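Local coordinates for protein putative cytochrome P450 120 (Synechocystis sp., PDB 2VE3) that binds heme and retinoic acid and, as a member of the cytochrome P450 family, probably acts as a monooxygenase that inserts oxygen into its substrate, at residues A[35-38]-A[39-43]; A[98-101]-A[102-106]; A[129-132]-A[133-136]; A[295-298]-A[299-303]; A[335-338]-A[339-342]. All blocks are in the same frame, centred on the assembly; numbering follows the deposited sequence.

Contact 1: A[35-38]-A[39-43]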
# COMPACT_ATOMS: atom_id res chain seq x y z
N PHE A 35 -15.08 -3.10 11.80
CA PHE A 35 -15.58 -1.73 11.85
C PHE A 35 -16.56 -1.34 10.75
O PHE A 35 -17.69 -0.95 11.04
CB PHE A 35 -14.41 -0.73 11.94
CG PHE A 35 -14.85 0.68 12.22
CD1 PHE A 35 -15.02 1.12 13.53
CD2 PHE A 35 -15.09 1.58 11.18
CE1 PHE A 35 -15.42 2.42 13.79
CE2 PHE A 35 -15.50 2.87 11.45
CZ PHE A 35 -15.67 3.29 12.77
N GLY A 36 -16.14 -1.46 9.50
CA GLY A 36 -16.93 -0.97 8.36
C GLY A 36 -18.14 -1.84 8.08
O GLY A 36 -19.23 -1.32 7.80
N LYS A 37 -17.93 -3.15 8.17
CA LYS A 37 -18.97 -4.15 7.95
C LYS A 37 -20.06 -4.06 9.02
O LYS A 37 -21.25 -4.10 8.69
CB LYS A 37 -18.35 -5.57 7.92
CG LYS A 37 -19.34 -6.69 7.60
CD LYS A 37 -18.64 -8.00 7.21
CE LYS A 37 -19.64 -9.14 7.00
NZ LYS A 37 -20.71 -8.80 5.99
N LYS A 38 -19.66 -3.92 10.28
CA LYS A 38 -20.60 -3.77 11.40
C LYS A 38 -21.55 -2.58 11.21
O LYS A 38 -22.76 -2.70 11.39
CB LYS A 38 -19.86 -3.63 12.73
CG LYS A 38 -20.76 -3.62 13.95
CD LYS A 38 -19.97 -3.82 15.24
CE LYS A 38 -20.75 -3.30 16.45
NZ LYS A 38 -20.81 -1.80 16.44
N ARG A 39 -20.98 -1.45 10.82
CA ARG A 39 -21.75 -0.23 10.66
C ARG A 39 -22.52 -0.19 9.34
O ARG A 39 -23.46 0.58 9.20
CB ARG A 39 -20.84 0.98 10.81
CG ARG A 39 -20.52 1.26 12.25
CD ARG A 39 -19.14 1.84 12.46
NE ARG A 39 -18.85 1.89 13.88
CZ ARG A 39 -18.36 0.88 14.59
NH1 ARG A 39 -18.14 1.05 15.89
NH2 ARG A 39 -18.09 -0.29 14.01
N GLN A 40 -22.12 -1.02 8.38
CA GLN A 40 -22.88 -1.13 7.14
C GLN A 40 -24.19 -1.90 7.36
O GLN A 40 -25.24 -1.48 6.88
CB GLN A 40 -22.05 -1.79 6.06
CG GLN A 40 -22.34 -1.25 4.70
CD GLN A 40 -21.09 -0.88 3.98
OE1 GLN A 40 -20.65 0.27 4.04
NE2 GLN A 40 -20.49 -1.84 3.29
N GLN A 41 -24.11 -3.00 8.09
CA GLN A 41 -25.28 -3.78 8.48
C GLN A 41 -26.22 -2.96 9.36
O GLN A 41 -27.42 -2.84 9.06
CB GLN A 41 -24.84 -5.04 9.22
CG GLN A 41 -24.30 -6.16 8.33
CD GLN A 41 -25.23 -7.39 8.29
OE1 GLN A 41 -26.46 -7.27 8.44
NE2 GLN A 41 -24.64 -8.57 8.08
N GLN A 42 -25.68 -2.39 10.44
CA GLN A 42 -26.46 -1.62 11.41
C GLN A 42 -27.01 -0.30 10.86
O GLN A 42 -28.13 0.10 11.19
CB GLN A 42 -25.63 -1.35 12.66
CG GLN A 42 -26.35 -0.55 13.75
CD GLN A 42 -25.58 -0.49 15.07
OE1 GLN A 42 -25.94 0.26 15.98
NE2 GLN A 42 -24.53 -1.29 15.19
N PHE A 43 -26.23 0.39 10.03
CA PHE A 43 -26.63 1.73 9.58
C PHE A 43 -26.98 1.86 8.10
O PHE A 43 -27.79 2.70 7.74
CB PHE A 43 -25.61 2.81 10.01
CG PHE A 43 -25.46 2.95 11.50
CD1 PHE A 43 -26.48 3.53 12.27
CD2 PHE A 43 -24.33 2.47 12.15
CE1 PHE A 43 -26.36 3.64 13.66
CE2 PHE A 43 -24.19 2.58 13.54
CZ PHE A 43 -25.21 3.17 14.30

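Contact 2: A[98-101]-A[102-106]. With HEM (protoporphyrin IX containing Fe), chain C.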
# COMPACT_ATOMS: atom_id res chain seq x y z
N GLY A 98 -2.38 21.09 -3.07
CA GLY A 98 -2.41 22.05 -4.17
C GLY A 98 -1.17 22.13 -5.02
O GLY A 98 -0.71 21.11 -5.55
N GLU A 99 -0.64 23.34 -5.15
CA GLU A 99 0.49 23.63 -6.05
C GLU A 99 1.75 22.87 -5.69
O GLU A 99 2.44 22.34 -6.57
CB GLU A 99 0.75 25.15 -6.09
CG GLU A 99 1.93 25.56 -6.97
CD GLU A 99 1.81 26.99 -7.51
OE1 GLU A 99 0.80 27.69 -7.25
OE2 GLU A 99 2.76 27.41 -8.20
N ILE A 100 2.06 22.81 -4.40
CA ILE A 100 3.17 22.00 -3.90
C ILE A 100 2.94 20.51 -4.21
O ILE A 100 3.83 19.82 -4.70
CB ILE A 100 3.41 22.22 -2.39
CG1 ILE A 100 3.83 23.68 -2.11
CG2 ILE A 100 4.48 21.28 -1.87
CD1 ILE A 100 3.81 24.07 -0.65
N HIS A 101 1.73 20.02 -3.91
CA HIS A 101 1.37 18.63 -4.23
C HIS A 101 1.51 18.32 -5.72
O HIS A 101 2.13 17.33 -6.08
CB HIS A 101 -0.04 18.29 -3.71
CG HIS A 101 -0.49 16.90 -4.05
ND1 HIS A 101 -1.43 16.63 -5.03
CD2 HIS A 101 -0.12 15.70 -3.55
CE1 HIS A 101 -1.62 15.33 -5.11
NE2 HIS A 101 -0.83 14.74 -4.23
N ARG A 102 0.93 19.17 -6.58
CA ARG A 102 1.02 18.98 -8.05
C ARG A 102 2.47 18.86 -8.49
O ARG A 102 2.83 17.99 -9.28
CB ARG A 102 0.37 20.15 -8.80
CG ARG A 102 -1.02 19.92 -9.39
CD ARG A 102 -1.82 21.24 -9.49
NE ARG A 102 -0.92 22.38 -9.64
CZ ARG A 102 -1.14 23.61 -9.16
NH1 ARG A 102 -2.26 23.90 -8.50
NH2 ARG A 102 -0.22 24.55 -9.35
N SER A 103 3.29 19.74 -7.93
CA SER A 103 4.72 19.80 -8.24
C SER A 103 5.49 18.53 -7.83
O SER A 103 6.19 17.94 -8.65
CB SER A 103 5.33 21.05 -7.62
OG SER A 103 6.73 21.04 -7.74
N ARG A 104 5.36 18.12 -6.57
CA ARG A 104 6.11 16.95 -6.08
C ARG A 104 5.60 15.66 -6.73
O ARG A 104 6.34 14.70 -6.91
CB ARG A 104 6.07 16.85 -4.55
CG ARG A 104 6.46 18.10 -3.75
CD ARG A 104 7.56 18.96 -4.39
NE ARG A 104 8.08 19.94 -3.44
CZ ARG A 104 8.21 21.25 -3.65
NH1 ARG A 104 7.86 21.80 -4.81
NH2 ARG A 104 8.70 22.01 -2.69
N ARG A 105 4.33 15.65 -7.11
CA ARG A 105 3.77 14.55 -7.85
C ARG A 105 4.52 14.32 -9.17
O ARG A 105 4.88 13.20 -9.52
CB ARG A 105 2.29 14.80 -8.07
CG ARG A 105 1.59 13.68 -8.72
CD ARG A 105 0.38 13.25 -7.95
NE ARG A 105 -0.16 12.10 -8.65
CZ ARG A 105 -0.46 10.93 -8.11
NH1 ARG A 105 -0.34 10.72 -6.80
NH2 ARG A 105 -0.93 9.99 -8.90
N LYS A 106 4.80 15.40 -9.89
CA LYS A 106 5.53 15.30 -11.16
C LYS A 106 7.01 14.94 -10.97
O LYS A 106 7.60 14.21 -11.78
CB LYS A 106 5.36 16.59 -11.98
CG LYS A 106 3.89 16.92 -12.26
CD LYS A 106 3.71 18.16 -13.11
CE LYS A 106 2.31 18.18 -13.75
NZ LYS A 106 2.19 17.23 -14.90
CHA HEM C . -1.03 6.70 -2.78
CHB HEM C . -2.24 2.00 -2.61
CHC HEM C . 2.41 0.76 -3.32
CHD HEM C . 3.70 5.39 -2.94
C1A HEM C . -1.80 5.55 -2.69
C2A HEM C . -3.23 5.45 -2.51
C3A HEM C . -3.56 4.14 -2.48
C4A HEM C . -2.34 3.38 -2.61
CMA HEM C . -4.95 3.51 -2.31
CAA HEM C . -4.21 6.64 -2.44
CBA HEM C . -4.48 7.10 -1.01
CGA HEM C . -5.30 8.37 -1.09
O1A HEM C . -6.45 8.30 -1.61
O2A HEM C . -4.81 9.45 -0.64
C1B HEM C . -1.10 1.25 -2.83
C2B HEM C . -1.02 -0.19 -3.01
C3B HEM C . 0.27 -0.53 -3.22
C4B HEM C . 1.04 0.69 -3.16
CMB HEM C . -2.24 -1.13 -2.98
CAB HEM C . 0.90 -1.94 -3.44
CBB HEM C . 0.29 -2.93 -4.12
C1C HEM C . 3.18 1.90 -3.33
C2C HEM C . 4.60 1.97 -3.59
C3C HEM C . 4.97 3.26 -3.49
C4C HEM C . 3.78 4.03 -3.14
CMC HEM C . 5.51 0.77 -3.97
CAC HEM C . 6.39 3.86 -3.72
CBC HEM C . 7.41 3.70 -2.87
C1D HEM C . 2.57 6.15 -2.77
C2D HEM C . 2.58 7.56 -2.44
C3D HEM C . 1.10 7.98 -2.38
C4D HEM C . 0.35 6.78 -2.71
CMD HEM C . 3.83 8.44 -2.19
CAD HEM C . 0.53 9.37 -2.07
CBD HEM C . 0.03 9.99 -3.37
CGD HEM C . -0.52 11.37 -3.13
O1D HEM C . -0.73 12.09 -4.14
O2D HEM C . -0.75 11.78 -1.96
NA HEM C . -1.29 4.27 -2.74
NB HEM C . 0.18 1.75 -2.91
NC HEM C . 2.70 3.17 -3.05
ND HEM C . 1.24 5.73 -2.94
FE HEM C . 0.70 3.71 -3.21
O HOH W 1 2.16 23.16 -9.42

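Contact 3: A[129-132]-A[133-136]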
# COMPACT_ATOMS: atom_id res chain seq x y z
N GLN A 129 15.86 -13.67 -5.18
CA GLN A 129 16.45 -15.01 -5.24
C GLN A 129 17.27 -15.37 -4.00
O GLN A 129 17.26 -16.52 -3.56
CB GLN A 129 17.35 -15.15 -6.46
CG GLN A 129 16.65 -14.99 -7.79
CD GLN A 129 15.82 -16.19 -8.16
OE1 GLN A 129 14.82 -16.48 -7.51
NE2 GLN A 129 16.21 -16.88 -9.23
N GLY A 130 18.00 -14.39 -3.47
CA GLY A 130 18.76 -14.59 -2.24
C GLY A 130 17.88 -15.11 -1.11
O GLY A 130 18.24 -16.06 -0.42
N TYR A 131 16.71 -14.49 -0.93
CA TYR A 131 15.79 -14.89 0.13
C TYR A 131 15.14 -16.24 -0.12
O TYR A 131 14.99 -17.02 0.81
CB TYR A 131 14.70 -13.83 0.36
CG TYR A 131 15.14 -12.71 1.26
CD1 TYR A 131 15.71 -11.55 0.74
CD2 TYR A 131 15.00 -12.81 2.65
CE1 TYR A 131 16.12 -10.53 1.56
CE2 TYR A 131 15.41 -11.78 3.48
CZ TYR A 131 15.97 -10.65 2.91
OH TYR A 131 16.38 -9.61 3.71
N LEU A 132 14.75 -16.51 -1.37
CA LEU A 132 14.13 -17.78 -1.74
C LEU A 132 15.05 -18.96 -1.44
O LEU A 132 14.60 -19.99 -0.91
CB LEU A 132 13.73 -17.78 -3.23
CG LEU A 132 12.55 -16.89 -3.61
CD1 LEU A 132 12.44 -16.71 -5.10
CD2 LEU A 132 11.25 -17.43 -3.03
N GLU A 133 16.33 -18.79 -1.76
CA GLU A 133 17.36 -19.78 -1.47
C GLU A 133 17.43 -20.11 0.03
O GLU A 133 17.43 -21.28 0.41
CB GLU A 133 18.72 -19.30 -2.01
CG GLU A 133 19.92 -20.07 -1.44
CD GLU A 133 21.10 -20.11 -2.39
OE1 GLU A 133 20.93 -20.54 -3.55
OE2 GLU A 133 22.21 -19.72 -1.97
N GLN A 134 17.49 -19.07 0.87
CA GLN A 134 17.44 -19.25 2.32
C GLN A 134 16.18 -20.00 2.76
O GLN A 134 16.27 -20.98 3.50
CB GLN A 134 17.56 -17.90 3.04
CG GLN A 134 17.68 -18.04 4.57
CD GLN A 134 16.99 -16.90 5.35
OE1 GLN A 134 16.43 -15.97 4.76
NE2 GLN A 134 17.04 -16.98 6.69
N TRP A 135 15.01 -19.55 2.29
CA TRP A 135 13.73 -20.17 2.68
C TRP A 135 13.58 -21.61 2.19
O TRP A 135 13.00 -22.46 2.88
CB TRP A 135 12.53 -19.34 2.23
CG TRP A 135 12.53 -17.92 2.72
CD1 TRP A 135 13.02 -17.45 3.92
CD2 TRP A 135 12.02 -16.78 2.03
NE1 TRP A 135 12.84 -16.09 4.00
CE2 TRP A 135 12.24 -15.65 2.85
CE3 TRP A 135 11.40 -16.60 0.78
CZ2 TRP A 135 11.84 -14.36 2.48
CZ3 TRP A 135 11.02 -15.31 0.41
CH2 TRP A 135 11.25 -14.21 1.25
N GLY A 136 14.09 -21.88 0.99
CA GLY A 136 14.11 -23.22 0.43
C GLY A 136 14.96 -24.24 1.19
O GLY A 136 14.69 -25.44 1.12

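Contact 4: A[295-298]-A[299-303]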
# COMPACT_ATOMS: atom_id res chain seq x y z
N ALA A 295 13.10 -7.41 -18.14
CA ALA A 295 11.90 -6.59 -18.03
C ALA A 295 10.88 -6.91 -19.13
O ALA A 295 9.67 -6.79 -18.91
CB ALA A 295 12.26 -5.12 -18.05
N GLU A 296 11.37 -7.29 -20.30
CA GLU A 296 10.48 -7.61 -21.42
C GLU A 296 9.87 -9.02 -21.25
O GLU A 296 8.81 -9.30 -21.80
CB GLU A 296 11.20 -7.46 -22.78
CG GLU A 296 12.07 -6.17 -22.93
CD GLU A 296 11.36 -4.87 -22.51
OE1 GLU A 296 11.61 -4.40 -21.36
OE2 GLU A 296 10.56 -4.32 -23.30
N THR A 297 10.55 -9.88 -20.49
CA THR A 297 10.03 -11.21 -20.16
C THR A 297 8.79 -11.16 -19.25
O THR A 297 7.79 -11.85 -19.50
CB THR A 297 11.14 -12.09 -19.53
OG1 THR A 297 12.12 -12.38 -20.54
CG2 THR A 297 10.57 -13.40 -18.98
N LEU A 298 8.86 -10.34 -18.20
CA LEU A 298 7.74 -10.11 -17.29
C LEU A 298 6.53 -9.45 -17.96
O LEU A 298 5.41 -9.51 -17.45
CB LEU A 298 8.19 -9.26 -16.10
CG LEU A 298 9.30 -9.78 -15.19
CD1 LEU A 298 9.84 -8.66 -14.31
CD2 LEU A 298 8.84 -10.97 -14.34
N LYS A 299 6.77 -8.79 -19.10
CA LYS A 299 5.68 -8.20 -19.90
C LYS A 299 4.98 -9.22 -20.79
O LYS A 299 4.05 -8.88 -21.52
CB LYS A 299 6.20 -7.03 -20.75
CG LYS A 299 6.34 -5.73 -19.99
CD LYS A 299 7.33 -4.82 -20.70
CE LYS A 299 7.50 -3.49 -19.97
NZ LYS A 299 8.12 -3.66 -18.64
N LYS A 300 5.44 -10.47 -20.74
CA LYS A 300 4.81 -11.58 -21.45
C LYS A 300 4.01 -12.49 -20.51
O LYS A 300 3.94 -13.71 -20.69
CB LYS A 300 5.88 -12.41 -22.18
CG LYS A 300 6.62 -11.69 -23.31
CD LYS A 300 7.15 -12.72 -24.32
CE LYS A 300 8.04 -12.09 -25.40
NZ LYS A 300 9.47 -12.03 -24.97
N MET A 301 3.40 -11.89 -19.49
CA MET A 301 2.68 -12.69 -18.49
C MET A 301 1.25 -12.18 -18.28
O MET A 301 0.94 -11.70 -17.19
CB MET A 301 3.45 -12.71 -17.16
CG MET A 301 4.77 -13.46 -17.21
SD MET A 301 5.90 -13.05 -15.85
CE MET A 301 7.31 -14.03 -16.35
N PRO A 302 0.39 -12.27 -19.32
CA PRO A 302 -1.00 -11.83 -19.22
C PRO A 302 -1.86 -12.56 -18.17
O PRO A 302 -2.72 -11.93 -17.55
CB PRO A 302 -1.56 -12.12 -20.63
CG PRO A 302 -0.67 -13.18 -21.18
CD PRO A 302 0.69 -12.79 -20.67
N TYR A 303 -1.67 -13.86 -18.01
CA TYR A 303 -2.44 -14.58 -17.00
C TYR A 303 -2.00 -14.21 -15.57
O TYR A 303 -2.84 -14.04 -14.70
CB TYR A 303 -2.38 -16.10 -17.20
CG TYR A 303 -3.19 -16.82 -16.16
CD1 TYR A 303 -4.58 -16.79 -16.21
CD2 TYR A 303 -2.57 -17.50 -15.10
CE1 TYR A 303 -5.34 -17.43 -15.26
CE2 TYR A 303 -3.33 -18.13 -14.13
CZ TYR A 303 -4.70 -18.10 -14.22
OH TYR A 303 -5.45 -18.73 -13.28

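Contact 5: A[335-338]-A[339-342]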
# COMPACT_ATOMS: atom_id res chain seq x y z
N HIS A 335 -26.82 15.05 3.28
CA HIS A 335 -25.97 16.23 3.40
C HIS A 335 -24.58 15.77 3.84
O HIS A 335 -24.44 15.10 4.86
CB HIS A 335 -26.60 17.20 4.42
CG HIS A 335 -25.81 18.45 4.65
ND1 HIS A 335 -25.75 19.07 5.88
CD2 HIS A 335 -25.07 19.21 3.81
CE1 HIS A 335 -24.99 20.15 5.79
NE2 HIS A 335 -24.56 20.25 4.54
N PHE A 336 -23.57 16.08 3.03
CA PHE A 336 -22.16 15.87 3.38
C PHE A 336 -21.62 17.25 3.79
O PHE A 336 -21.25 18.06 2.93
CB PHE A 336 -21.36 15.31 2.18
CG PHE A 336 -21.51 13.81 1.98
CD1 PHE A 336 -20.39 12.99 1.92
CD2 PHE A 336 -22.77 13.22 1.81
CE1 PHE A 336 -20.51 11.60 1.71
CE2 PHE A 336 -22.90 11.85 1.61
CZ PHE A 336 -21.77 11.04 1.55
N PRO A 337 -21.62 17.55 5.10
CA PRO A 337 -21.32 18.90 5.59
C PRO A 337 -19.87 19.36 5.43
O PRO A 337 -18.93 18.59 5.68
CB PRO A 337 -21.71 18.83 7.07
CG PRO A 337 -22.53 17.54 7.21
CD PRO A 337 -21.94 16.63 6.20
N LYS A 338 -19.70 20.61 5.02
CA LYS A 338 -18.38 21.24 4.93
C LYS A 338 -17.53 21.02 6.19
O LYS A 338 -18.00 21.21 7.32
CB LYS A 338 -18.54 22.73 4.62
CG LYS A 338 -17.27 23.55 4.76
CD LYS A 338 -17.39 24.87 4.04
CE LYS A 338 -16.12 25.68 4.21
NZ LYS A 338 -15.91 26.05 5.64
N GLY A 339 -16.28 20.59 6.01
CA GLY A 339 -15.35 20.42 7.13
C GLY A 339 -15.39 19.06 7.80
O GLY A 339 -14.50 18.71 8.59
N TRP A 340 -16.42 18.28 7.50
CA TRP A 340 -16.47 16.89 7.91
C TRP A 340 -15.55 16.14 6.96
O TRP A 340 -15.24 16.64 5.87
CB TRP A 340 -17.88 16.34 7.76
CG TRP A 340 -18.87 16.72 8.81
CD1 TRP A 340 -19.00 17.94 9.44
CD2 TRP A 340 -19.94 15.90 9.29
NE1 TRP A 340 -20.06 17.90 10.32
CE2 TRP A 340 -20.66 16.66 10.24
CE3 TRP A 340 -20.34 14.58 9.03
CZ2 TRP A 340 -21.77 16.15 10.92
CZ3 TRP A 340 -21.43 14.07 9.71
CH2 TRP A 340 -22.14 14.85 10.64
N LEU A 341 -15.12 14.95 7.37
CA LEU A 341 -14.33 14.07 6.52
C LEU A 341 -15.17 12.98 5.86
O LEU A 341 -16.17 12.52 6.41
CB LEU A 341 -13.23 13.39 7.33
CG LEU A 341 -11.83 13.97 7.41
CD1 LEU A 341 -11.82 15.47 7.66
CD2 LEU A 341 -11.05 13.21 8.48
N VAL A 342 -14.73 12.56 4.68
CA VAL A 342 -15.25 11.41 3.98
C VAL A 342 -14.12 10.40 3.87
O VAL A 342 -12.97 10.77 3.61
CB VAL A 342 -15.74 11.77 2.53
CG1 VAL A 342 -16.36 10.57 1.83
CG2 VAL A 342 -16.71 12.91 2.58

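Contact 1: A[35-38]-A[39-43]
Arg39 lays its guanidinium flat on the ring of Phe35, one helical turn earlier, with the planes only 13° apart and Arg39 CZ 3.4 Å from Phe35 CE1. The cation sits off-centre; Arg39 CD, 3.9 Å from the Phe35 ring centroid, fills the middle of the same face. From this position Arg39 NH2 also reaches back to the carbonyl Phe35 O at 3.1 Å, meeting it in the carbonyl plane on a lone pair. The two belong to helix 35-43 near the N-terminus of the P450 fold, where Phe35 packs against strand 47-51 and Arg39 NH1 forms a salt bridge with Glu25. With an alanine in place of Arg39, Glu25 would probably lose its charged mate and one face of the Phe35 ring its cover. The other flank is looser. Lys38 runs out with CG anti to the backbone N (chi1 -174°) and bends at its end, bringing Lys38 NZ over the guanidinium face turned from Phe35, 3.9 Å from Arg39 NH1, a like-charge approach at the exposed side. Beyond it, the exposed Gln41 and Gln42 are tied in by backbone bonds, Gln42 N to Lys38 O at 3.1 Å.

Contact 2: A[98-101]-A[102-106]
The heme pocket takes one of its propionate anchors from helix 98-109, where His101 and Arg105, one turn apart, lie side by side and point the same way to a single oxygen. His101 NE2 donates to HEM O1D at 2.7 Å along a nearly straight line (169°), the oxygen lying at the ring edge near its plane. Arg105 NH1 adds a weak, bent bond to HEM O1D at 3.0 Å, and its NH2 is held by the carbonyl of Glu390, next to the presumed axial ligand Cys391. Two donors on one carboxylate oxygen would be expected to stabilise its negative charge. The His101 ring gets there with CG anti to the backbone N (chi1 178°). In P450s, anchoring of the propionates by histidine and arginine from such a helix is a familiar feature of the heme site; Arg323, Arg389 and Tyr344 add further bonds here. Two further arginines leave the helix on other sides. Arg104 lies over Ile100 CG2, gives NH1 to Ser103 OG at 3.2 Å within its guanidinium plane, and pairs through NE with Glu243. A leucine in place of Arg104 would probably leave Glu243 without its counter-charge and Ser103 OG without this donor. On the solvent side, Arg102 drapes over Glu99 CA; its NH2 makes a long salt bridge of 3.9 Å to Glu99 OE1, while water 1 joins Arg102 NH2 to Glu99 O.

Contact 3: A[129-132]-A[133-136]
Tyr131 and Trp135 are joined first by the backbone of helix 121-137: Trp135 N donates to Tyr131 O at 2.9 Å. The same i to i+4 pattern ties Glu133 N to Gln129 O and Gly136 N to Leu132 O, the latter at 2.7 Å, whereas the bond from Gln134 N to Gly130 O is weak at 3.4 Å. This regular spacing sets Trp135 one turn after Tyr131 on the same flank. With CG anti to its own carbonyl carbon (chi1 -56°), the indole folds back over the preceding turn, and Tyr131 O lies over one of its faces, 3.2 Å from Trp135 CG. Over the six-membered ring comes Tyr131 CB, 3.7 Å from its centroid and close to the ring normal, a CH-pi contact. The phenol itself stands obliquely to the indole, planes at 44°, so that Tyr131 CD2 approaches Trp135 CZ2 to 3.5 Å. Leu132 CD2 touches the indole differently, at the edge near its plane, 3.9 Å from Trp135 CE3. Outward, the aromatic pair faces helix 143-159, where Tyr131 OH bonds to Asp153 and Trp135 NE1 to Gln146, and Trp143 meets the indole edge-to-face. Leu132 turns to helix 394-411, touching Leu408 and Arg407. Apolar faces thus pack the two helices 121-137 and 143-159 together, and the polar ends act differently: the off-axis bond from Trp135 NE1 to Gln146 fixes how the indole is turned, while the hydroxyl bond to Asp153 only anchors the end of the phenol.

Contact 4: A[295-298]-A[299-303]
Leu298 and Met301 make the apolar core of this turn. Leu298 CD2 comes within 3.9 Å of Met301 SD, and the methyl Met301 CE lies 4.0 Å from the same Leu298 CD2. Met301 CB points toward residues 295-298, and the extended chain beyond CG (chi2 162°, chi3 -176°) carries SD and CE on to Leu298. The two side chains cross at a slant. Around them i to i+3 backbone bonds carry the chain round the turn: Lys300 N donates to Thr297 O at 3.0 Å, coming from well above the carbonyl plane, and Lys299 N gives a weak bond to Glu296 O at 3.4 Å. On the outer surface, Lys299 runs beside Glu296, their ends Lys299 NZ and Glu296 OE1 4.5 Å apart, beyond a salt bridge. The acidic Asp118 stands close to both, a weak ion pair with Lys299 and a like charge to Glu296.

Further out, helix 394-411 touches both hydrophobic residues through Thr406, and its Lys402 donates to Leu298 O. Met301 occupies the N-cap position of helix 302-314, whose early Tyr303 N is bonded by Glu283 from helix 274-285; Thr297 OG1 is tied to Thr294. The turn thus leads from the short helix 295-298 into helix 302-314 with apolar packing and a satisfied carbonyl, while Lys299, loosely placed between two acids, would be expected to ease the repulsion between them.

Contact 5: A[335-338]-A[339-342]
A type II beta turn, Pro337 to Trp340, links strand 334-336 to strand 341-345 of the mixed sheet, and its two ends meet as proline on indole. Trp340 N closes the turn on Pro337 O at 3.1 Å. The Trp340 side chain, CG anti to its carbonyl carbon (chi1 -77°), swings back so that the proline ring lies over one face of the indole: Pro337 CB is 3.7 Å from the centroid of the five-membered ring, only 10° off its normal, a CH-pi contact, and Pro337 CG is 3.7 Å from Trp340 CE2. Gly339 takes the positive phi of 89° that the turn needs; a side chain there would strike the carbonyl of Lys338. Beyond the turn Phe336 and Val342 meet nearly at right angles, Val342 CG2 reaching the ring edge at Phe336 CD1 (3.7 Å). Phe336 is packed on strand 54-59 and has Phe67 edge-to-face, while Phe18 and Ile13 contact Trp340. Asp328 accepts hydrogen bonds from Lys338 N and His335 NE2. With a proline C-H face on an electron-rich indole and a closing backbone bond, the link between the strands is held by packing as well as by the turn itself.

How the contacts relate
The five contacts follow one another along a single P450 chain without overlapping, from helix 35-43 through helices 98-109 and 121-137 to the turn into helix 302-314 and the turn between two sheets at 335-342. They are spread around the fold and none touches another. Contacts 1 and 5 are neighbours, centres about 19 Å apart, on one side of the chain's centre; both involve the mixed sheet: contact 1 packs on its outer strand 47-51, and contact 5 runs into its strand 341-345. Contacts 3 and 4, about 23 Å apart between centres, each lean on helix 394-411. Contacts 3 and 5 lie on opposite sides, some 50 Å between centres. Contact 2 alone binds the heme, and contact 1 lies near the retinoic acid.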